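Side-chain contacts in sensor protein (Bacteroides thetaiotaomicron, PDB 2X7X), which binds beta-D-fructofuranose through this periplasmic domain of a hybrid two-component system, whose intact form is probably a sensor histidine kinase: residues E53-F58 against T77-E82; Y102-G107 against M257-K262. All blocks are in the same frame, centred on the assembly; numbering follows the deposited sequence.

Contact 1: residues E53-F58 against T77-E82; sequences EDVHYF and TPIVEE
H56 NE2 reaches E82 OE2 at 3.4 Å, a weak hydrogen bond bent to 138° at the proton, between two neighbouring parallel helices of the first Rossmann-like lobe of a periplasmic binding protein. Helix 48-60 and helix 73-85 pack side by side on the same sheet; their segments here run nearly parallel with axes 10.3 Å apart, and strand 65-68 returns the chain between them. The carboxylate oxygen sits at the edge of the imidazole, near its plane, and the two flat groups lie just 14° apart. E82 manages this with a fully extended chain beyond CG, laying its carboxylate beside the ring. The polar pair lies on the outer side of the interface. Toward the sheet, the apolar half takes over: V55 and I79, the closest pair of CA atoms at 7.4 Å, both point their CB across the gap. V55 also rests on L66 and I68 of strand 65-68, while I79 touches A52 one turn before H56. On I79, CG2 stands anti to the backbone N and is turned toward the valine, where this one methyl lies within 4 Å of both V55 methyls and meets V55 CB at 3.7 Å.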
ATOM      1  N   GLU A  53      -2.571  25.994 -28.162  1.00 45.53           N
ATOM      2  CA  GLU A  53      -3.680  25.517 -28.987  1.00 46.80           C
ATOM      3  C   GLU A  53      -4.769  24.829 -28.156  1.00 47.08           C
ATOM      4  O   GLU A  53      -5.956  25.112 -28.330  1.00 47.31           O
ATOM      5  CB  GLU A  53      -3.174  24.616 -30.117  1.00 46.91           C
ATOM      6  CG  GLU A  53      -2.206  25.336 -31.062  1.00 49.69           C
ATOM      7  CD  GLU A  53      -1.875  24.540 -32.323  1.00 53.52           C
ATOM      8  OE1 GLU A  53      -2.815  23.997 -32.961  1.00 54.83           O
ATOM      9  OE2 GLU A  53      -0.671  24.474 -32.684  1.00 54.02           O
ATOM     10  N   ASP A  54      -4.369  23.957 -27.237  1.00 47.59           N
ATOM     11  CA  ASP A  54      -5.329  23.288 -26.363  1.00 48.35           C
ATOM     12  C   ASP A  54      -6.038  24.271 -25.421  1.00 48.58           C
ATOM     13  O   ASP A  54      -7.246  24.164 -25.205  1.00 48.51           O
ATOM     14  CB  ASP A  54      -4.667  22.145 -25.578  1.00 48.58           C
ATOM     15  CG  ASP A  54      -4.061  21.069 -26.489  1.00 49.62           C
ATOM     16  OD1 ASP A  54      -4.700  20.663 -27.483  1.00 51.86           O
ATOM     17  OD2 ASP A  54      -2.935  20.618 -26.207  1.00 50.04           O
ATOM     18  N   VAL A  55      -5.304  25.238 -24.877  1.00 48.97           N
ATOM     19  CA  VAL A  55      -5.941  26.242 -24.016  1.00 49.50           C
ATOM     20  C   VAL A  55      -6.893  27.140 -24.822  1.00 50.07           C
ATOM     21  O   VAL A  55      -8.032  27.360 -24.409  1.00 49.90           O
ATOM     22  CB  VAL A  55      -4.920  27.074 -23.178  1.00 49.43           C
ATOM     23  CG1 VAL A  55      -5.640  28.088 -22.290  1.00 48.83           C
ATOM     24  CG2 VAL A  55      -4.079  26.166 -22.315  1.00 48.50           C
ATOM     25  N   HIS A  56      -6.441  27.625 -25.978  1.00 50.97           N
ATOM     26  CA  HIS A  56      -7.309  28.418 -26.861  1.00 51.99           C
ATOM     27  C   HIS A  56      -8.575  27.653 -27.248  1.00 52.73           C
ATOM     28  O   HIS A  56      -9.667  28.229 -27.238  1.00 52.96           O
ATOM     29  CB  HIS A  56      -6.563  28.925 -28.105  1.00 51.75           C
ATOM     30  CG  HIS A  56      -5.534  29.975 -27.811  1.00 51.83           C
ATOM     31  ND1 HIS A  56      -4.419  30.165 -28.601  1.00 52.82           N
ATOM     32  CD2 HIS A  56      -5.443  30.882 -26.809  1.00 52.04           C
ATOM     33  CE1 HIS A  56      -3.689  31.151 -28.104  1.00 53.21           C
ATOM     34  NE2 HIS A  56      -4.288  31.602 -27.016  1.00 53.57           N
ATOM     35  N   TYR A  57      -8.423  26.362 -27.557  1.00 53.55           N
ATOM     36  CA  TYR A  57      -9.544  25.462 -27.848  1.00 54.51           C
ATOM     37  C   TYR A  57     -10.570  25.413 -26.710  1.00 55.13           C
ATOM     38  O   TYR A  57     -11.779  25.523 -26.939  1.00 55.14           O
ATOM     39  CB  TYR A  57      -9.018  24.053 -28.145  1.00 54.51           C
ATOM     40  CG  TYR A  57     -10.089  23.006 -28.390  1.00 55.26           C
ATOM     41  CD1 TYR A  57     -10.335  22.517 -29.677  1.00 55.88           C
ATOM     42  CD2 TYR A  57     -10.844  22.490 -27.331  1.00 56.15           C
ATOM     43  CE1 TYR A  57     -11.319  21.548 -29.905  1.00 55.89           C
ATOM     44  CE2 TYR A  57     -11.830  21.532 -27.547  1.00 56.53           C
ATOM     45  CZ  TYR A  57     -12.063  21.065 -28.832  1.00 56.65           C
ATOM     46  OH  TYR A  57     -13.040  20.110 -29.026  1.00 57.40           O
ATOM     47  N   PHE A  58     -10.081  25.234 -25.488  1.00 56.02           N
ATOM     48  CA  PHE A  58     -10.951  25.165 -24.322  1.00 56.76           C
ATOM     49  C   PHE A  58     -11.624  26.511 -24.032  1.00 57.20           C
ATOM     50  O   PHE A  58     -12.726  26.560 -23.476  1.00 57.49           O
ATOM     51  CB  PHE A  58     -10.176  24.653 -23.103  1.00 56.83           C
ATOM     52  CG  PHE A  58      -9.909  23.156 -23.122  1.00 57.46           C
ATOM     53  CD1 PHE A  58     -10.950  22.243 -23.313  1.00 58.10           C
ATOM     54  CD2 PHE A  58      -8.621  22.661 -22.913  1.00 57.31           C
ATOM     55  CE1 PHE A  58     -10.702  20.863 -23.320  1.00 58.44           C
ATOM     56  CE2 PHE A  58      -8.365  21.291 -22.915  1.00 57.36           C
ATOM     57  CZ  PHE A  58      -9.404  20.389 -23.115  1.00 58.09           C
ATOM     58  N   THR A  77       2.903  31.183 -19.206  1.00 34.87           N
ATOM     59  CA  THR A  77       2.359  32.217 -18.321  1.00 35.07           C
ATOM     60  C   THR A  77       1.366  33.143 -19.044  1.00 35.17           C
ATOM     61  O   THR A  77       0.218  33.240 -18.623  1.00 34.90           O
ATOM     62  CB  THR A  77       3.475  33.009 -17.575  1.00 35.16           C
ATOM     63  OG1 THR A  77       4.176  32.123 -16.696  1.00 34.22           O
ATOM     64  CG2 THR A  77       2.884  34.158 -16.750  1.00 35.40           C
ATOM     65  N   PRO A  78       1.785  33.797 -20.148  1.00 35.59           N
ATOM     66  CA  PRO A  78       0.805  34.654 -20.839  1.00 35.89           C
ATOM     67  C   PRO A  78      -0.502  33.916 -21.168  1.00 36.19           C
ATOM     68  O   PRO A  78      -1.601  34.453 -20.945  1.00 36.22           O
ATOM     69  CB  PRO A  78       1.536  35.084 -22.122  1.00 35.70           C
ATOM     70  CG  PRO A  78       2.772  34.214 -22.211  1.00 35.91           C
ATOM     71  CD  PRO A  78       3.100  33.805 -20.818  1.00 35.60           C
ATOM     72  N   ILE A  79      -0.375  32.679 -21.643  1.00 36.34           N
ATOM     73  CA  ILE A  79      -1.528  31.885 -22.043  1.00 36.66           C
ATOM     74  C   ILE A  79      -2.488  31.550 -20.892  1.00 37.38           C
ATOM     75  O   ILE A  79      -3.699  31.531 -21.079  1.00 37.59           O
ATOM     76  CB  ILE A  79      -1.098  30.641 -22.843  1.00 36.43           C
ATOM     77  CG1 ILE A  79      -0.916  31.011 -24.312  1.00 36.35           C
ATOM     78  CG2 ILE A  79      -2.149  29.534 -22.762  1.00 35.98           C
ATOM     79  CD1 ILE A  79       0.379  31.710 -24.649  1.00 37.86           C
ATOM     80  N   VAL A  80      -1.964  31.294 -19.701  1.00 38.15           N
ATOM     81  CA  VAL A  80      -2.853  31.053 -18.563  1.00 38.90           C
ATOM     82  C   VAL A  80      -3.495  32.366 -18.082  1.00 39.82           C
ATOM     83  O   VAL A  80      -4.666  32.381 -17.673  1.00 39.92           O
ATOM     84  CB  VAL A  80      -2.148  30.265 -17.413  1.00 38.69           C
ATOM     85  CG1 VAL A  80      -2.978  30.258 -16.145  1.00 38.64           C
ATOM     86  CG2 VAL A  80      -1.890  28.845 -17.840  1.00 38.31           C
ATOM     87  N   GLU A  81      -2.734  33.462 -18.143  1.00 40.78           N
ATOM     88  CA  GLU A  81      -3.250  34.783 -17.772  1.00 41.75           C
ATOM     89  C   GLU A  81      -4.470  35.190 -18.608  1.00 42.54           C
ATOM     90  O   GLU A  81      -5.456  35.691 -18.057  1.00 42.68           O
ATOM     91  CB  GLU A  81      -2.152  35.841 -17.832  1.00 41.60           C
ATOM     92  CG  GLU A  81      -1.300  35.886 -16.568  1.00 42.18           C
ATOM     93  CD  GLU A  81      -0.054  36.754 -16.699  1.00 43.41           C
ATOM     94  OE1 GLU A  81       0.600  37.000 -15.665  1.00 42.76           O
ATOM     95  OE2 GLU A  81       0.278  37.185 -17.830  1.00 44.20           O
ATOM     96  N   GLU A  82      -4.410  34.944 -19.919  1.00 43.37           N
ATOM     97  CA  GLU A  82      -5.571  35.117 -20.800  1.00 44.54           C
ATOM     98  C   GLU A  82      -6.806  34.417 -20.254  1.00 45.01           C
ATOM     99  O   GLU A  82      -7.823  35.066 -19.989  1.00 45.36           O
ATOM    100  CB  GLU A  82      -5.291  34.594 -22.201  1.00 44.57           C
ATOM    101  CG  GLU A  82      -4.242  35.362 -22.957  1.00 46.79           C
ATOM    102  CD  GLU A  82      -4.014  34.779 -24.330  1.00 50.42           C
ATOM    103  OE1 GLU A  82      -2.924  35.011 -24.911  1.00 50.79           O
ATOM    104  OE2 GLU A  82      -4.935  34.080 -24.826  1.00 52.64           O
TER

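Contact 2: residues Y102-G107 against M257-K262; sequences YTAYIG and MDILEK
I259 and T103 point at each other end-on, methyl to methyl, across the gap between a helix and the start of a strand: I259 CD1 stops 4.0 Å from T103 CG2. This is helix-on-sheet packing in the alpha/beta lobe of a periplasmic binding protein, where helix 249-260 lies against the parallel sheet at strand 104-108. The isoleucine does the reaching. Its chain is extended at the far end (chi2 165°), which carries CD1 well clear of the helix backbone, and even so the nearest CA atoms, those of T103 and I259, stay 8.7 Å apart. Both T103 and A104 direct CB toward the helix. For T103 the two branches divide the work: CG2, anti to the backbone N, faces the isoleucine, while the hydroxyl OG1 hydrogen-bonds to V90 N at the start of the neighbouring strand 90-93. The contact between the segments is purely apolar and small, 92 Å² over both sides. I91 of strand 90-93 and Y265 extend the surroundings of I259, and L255, one turn earlier on the helix, touches A104. The helix ends just after I259, so the contact is made by its last turn. There a single methyl spans two consecutive residues where loop passes into strand, I259 CD1 also coming to 4.2 Å from A104 CB.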
ATOM      1  N   TYR A 102      -4.327  32.834 -11.375  1.00 39.05           N
ATOM      2  CA  TYR A 102      -4.921  31.496 -11.455  1.00 39.10           C
ATOM      3  C   TYR A 102      -5.861  31.363 -10.256  1.00 38.82           C
ATOM      4  O   TYR A 102      -5.746  32.111  -9.287  1.00 38.62           O
ATOM      5  CB  TYR A 102      -3.835  30.386 -11.452  1.00 39.30           C
ATOM      6  CG  TYR A 102      -2.979  30.350 -10.199  1.00 40.15           C
ATOM      7  CD1 TYR A 102      -3.441  29.721  -9.038  1.00 41.55           C
ATOM      8  CD2 TYR A 102      -1.719  30.958 -10.156  1.00 41.58           C
ATOM      9  CE1 TYR A 102      -2.682  29.695  -7.857  1.00 42.14           C
ATOM     10  CE2 TYR A 102      -0.937  30.923  -8.973  1.00 42.56           C
ATOM     11  CZ  TYR A 102      -1.441  30.289  -7.830  1.00 42.66           C
ATOM     12  OH  TYR A 102      -0.728  30.241  -6.651  1.00 43.65           O
ATOM     13  N   THR A 103      -6.786  30.419 -10.302  1.00 38.69           N
ATOM     14  CA  THR A 103      -7.751  30.292  -9.212  1.00 38.67           C
ATOM     15  C   THR A 103      -7.205  29.478  -8.028  1.00 38.66           C
ATOM     16  O   THR A 103      -7.333  29.883  -6.865  1.00 38.74           O
ATOM     17  CB  THR A 103      -9.062  29.668  -9.706  1.00 38.86           C
ATOM     18  OG1 THR A 103      -9.433  30.263 -10.960  1.00 38.87           O
ATOM     19  CG2 THR A 103     -10.161  29.870  -8.681  1.00 39.02           C
ATOM     20  N   ALA A 104      -6.613  28.321  -8.330  1.00 38.27           N
ATOM     21  CA  ALA A 104      -6.080  27.438  -7.292  1.00 37.81           C
ATOM     22  C   ALA A 104      -4.936  26.567  -7.781  1.00 37.21           C
ATOM     23  O   ALA A 104      -4.869  26.194  -8.954  1.00 37.36           O
ATOM     24  CB  ALA A 104      -7.195  26.567  -6.692  1.00 37.87           C
ATOM     25  N   TYR A 105      -4.034  26.253  -6.861  1.00 36.85           N
ATOM     26  CA  TYR A 105      -2.898  25.382  -7.143  1.00 36.26           C
ATOM     27  C   TYR A 105      -3.011  24.101  -6.328  1.00 35.16           C
ATOM     28  O   TYR A 105      -3.312  24.140  -5.136  1.00 34.58           O
ATOM     29  CB  TYR A 105      -1.574  26.093  -6.828  1.00 36.45           C
ATOM     30  CG  TYR A 105      -0.364  25.188  -6.924  1.00 38.50           C
ATOM     31  CD1 TYR A 105       0.037  24.646  -8.152  1.00 40.09           C
ATOM     32  CD2 TYR A 105       0.369  24.850  -5.787  1.00 40.66           C
ATOM     33  CE1 TYR A 105       1.137  23.789  -8.243  1.00 41.26           C
ATOM     34  CE2 TYR A 105       1.480  23.998  -5.868  1.00 42.03           C
ATOM     35  CZ  TYR A 105       1.858  23.477  -7.098  1.00 42.78           C
ATOM     36  OH  TYR A 105       2.953  22.636  -7.180  1.00 45.40           O
ATOM     37  N   ILE A 106      -2.788  22.966  -6.983  1.00 34.24           N
ATOM     38  CA  ILE A 106      -2.600  21.707  -6.257  1.00 33.43           C
ATOM     39  C   ILE A 106      -1.401  20.914  -6.785  1.00 32.86           C
ATOM     40  O   ILE A 106      -1.203  20.779  -7.996  1.00 32.65           O
ATOM     41  CB  ILE A 106      -3.871  20.838  -6.252  1.00 33.16           C
ATOM     42  CG1 ILE A 106      -3.672  19.617  -5.351  1.00 33.65           C
ATOM     43  CG2 ILE A 106      -4.252  20.445  -7.666  1.00 32.65           C
ATOM     44  CD1 ILE A 106      -4.869  18.684  -5.278  1.00 34.68           C
ATOM     45  N   GLY A 107      -0.608  20.387  -5.862  1.00 32.44           N
ATOM     46  CA  GLY A 107       0.553  19.578  -6.236  1.00 32.02           C
ATOM     47  C   GLY A 107       1.430  19.200  -5.068  1.00 31.69           C
ATOM     48  O   GLY A 107       1.153  19.575  -3.935  1.00 32.13           O
ATOM     49  N   MET A 257     -14.932  20.950  -8.489  1.00 52.45           N
ATOM     50  CA  MET A 257     -16.320  20.975  -8.027  1.00 52.85           C
ATOM     51  C   MET A 257     -16.611  21.988  -6.918  1.00 52.94           C
ATOM     52  O   MET A 257     -17.621  22.688  -6.973  1.00 52.98           O
ATOM     53  CB  MET A 257     -16.773  19.577  -7.605  1.00 53.05           C
ATOM     54  CG  MET A 257     -16.967  18.635  -8.781  1.00 53.40           C
ATOM     55  SD  MET A 257     -17.416  19.540 -10.267  1.00 54.76           S
ATOM     56  CE  MET A 257     -18.606  18.440 -11.023  1.00 54.42           C
ATOM     57  N   ASP A 258     -15.731  22.069  -5.924  1.00 52.90           N
ATOM     58  CA  ASP A 258     -15.858  23.081  -4.876  1.00 52.81           C
ATOM     59  C   ASP A 258     -15.925  24.495  -5.450  1.00 52.70           C
ATOM     60  O   ASP A 258     -16.728  25.313  -4.996  1.00 52.93           O
ATOM     61  CB  ASP A 258     -14.717  22.966  -3.856  1.00 52.92           C
ATOM     62  CG  ASP A 258     -14.768  21.667  -3.067  1.00 53.30           C
ATOM     63  OD1 ASP A 258     -15.755  20.911  -3.205  1.00 53.40           O
ATOM     64  OD2 ASP A 258     -13.813  21.392  -2.312  1.00 53.77           O
ATOM     65  N   ILE A 259     -15.098  24.770  -6.455  1.00 52.40           N
ATOM     66  CA  ILE A 259     -15.030  26.093  -7.068  1.00 51.99           C
ATOM     67  C   ILE A 259     -16.280  26.379  -7.886  1.00 52.10           C
ATOM     68  O   ILE A 259     -16.910  27.429  -7.718  1.00 51.86           O
ATOM     69  CB  ILE A 259     -13.760  26.250  -7.933  1.00 51.92           C
ATOM     70  CG1 ILE A 259     -12.526  26.350  -7.030  1.00 51.35           C
ATOM     71  CG2 ILE A 259     -13.869  27.464  -8.863  1.00 51.43           C
ATOM     72  CD1 ILE A 259     -11.220  26.142  -7.745  1.00 51.08           C
ATOM     73  N   LEU A 260     -16.637  25.441  -8.759  1.00 52.26           N
ATOM     74  CA  LEU A 260     -17.832  25.576  -9.587  1.00 52.66           C
ATOM     75  C   LEU A 260     -19.116  25.693  -8.755  1.00 53.26           C
ATOM     76  O   LEU A 260     -19.931  26.576  -9.001  1.00 53.54           O
ATOM     77  CB  LEU A 260     -17.950  24.413 -10.574  1.00 52.10           C
ATOM     78  CG  LEU A 260     -16.978  24.369 -11.752  1.00 51.38           C
ATOM     79  CD1 LEU A 260     -17.179  23.073 -12.522  1.00 50.37           C
ATOM     80  CD2 LEU A 260     -17.112  25.583 -12.672  1.00 49.93           C
ATOM     81  N   GLU A 261     -19.274  24.818  -7.764  1.00 53.82           N
ATOM     82  CA  GLU A 261     -20.459  24.807  -6.907  1.00 54.51           C
ATOM     83  C   GLU A 261     -20.352  25.836  -5.777  1.00 54.97           C
ATOM     84  O   GLU A 261     -21.028  25.732  -4.748  1.00 54.83           O
ATOM     85  CB  GLU A 261     -20.674  23.406  -6.326  1.00 54.53           C
ATOM     86  CG  GLU A 261     -20.916  22.317  -7.366  1.00 55.45           C
ATOM     87  CD  GLU A 261     -21.076  20.931  -6.747  1.00 57.34           C
ATOM     88  OE1 GLU A 261     -20.868  20.794  -5.515  1.00 57.54           O
ATOM     89  OE2 GLU A 261     -21.407  19.978  -7.496  1.00 58.07           O
ATOM     90  N   LYS A 262     -19.479  26.818  -5.978  1.00 55.60           N
ATOM     91  CA  LYS A 262     -19.230  27.899  -5.021  1.00 56.24           C
ATOM     92  C   LYS A 262     -19.159  27.470  -3.543  1.00 56.45           C
ATOM     93  O   LYS A 262     -19.544  28.231  -2.650  1.00 56.61           O
ATOM     94  CB  LYS A 262     -20.218  29.045  -5.253  1.00 56.32           C
ATOM     95  CG  LYS A 262     -20.389  29.357  -6.740  1.00 57.73           C
ATOM     96  CD  LYS A 262     -21.099  30.676  -7.007  1.00 59.72           C
ATOM     97  CE  LYS A 262     -21.534  30.740  -8.465  1.00 60.68           C
ATOM     98  NZ  LYS A 262     -21.357  32.103  -9.036  1.00 61.59           N
TER

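Contact 1 closes before contact 2 opens along the chain, and their centres lie about 17 Å apart, with nearest atoms about 5 Å apart and not touching. Both belong to the lobe built on the six-stranded parallel sheet. Helices 48-60 and 73-85 pair on one face of it, and helix 249-260 lies on the other, against strand 104-108. Contact 1 joins elements close in sequence, whereas contact 2 brings back a helix from 150 residues later, after the chain has built most of the second lobe. The two thus lie on opposite faces of the one sheet, away from the fructose, which is held by residues of both lobes.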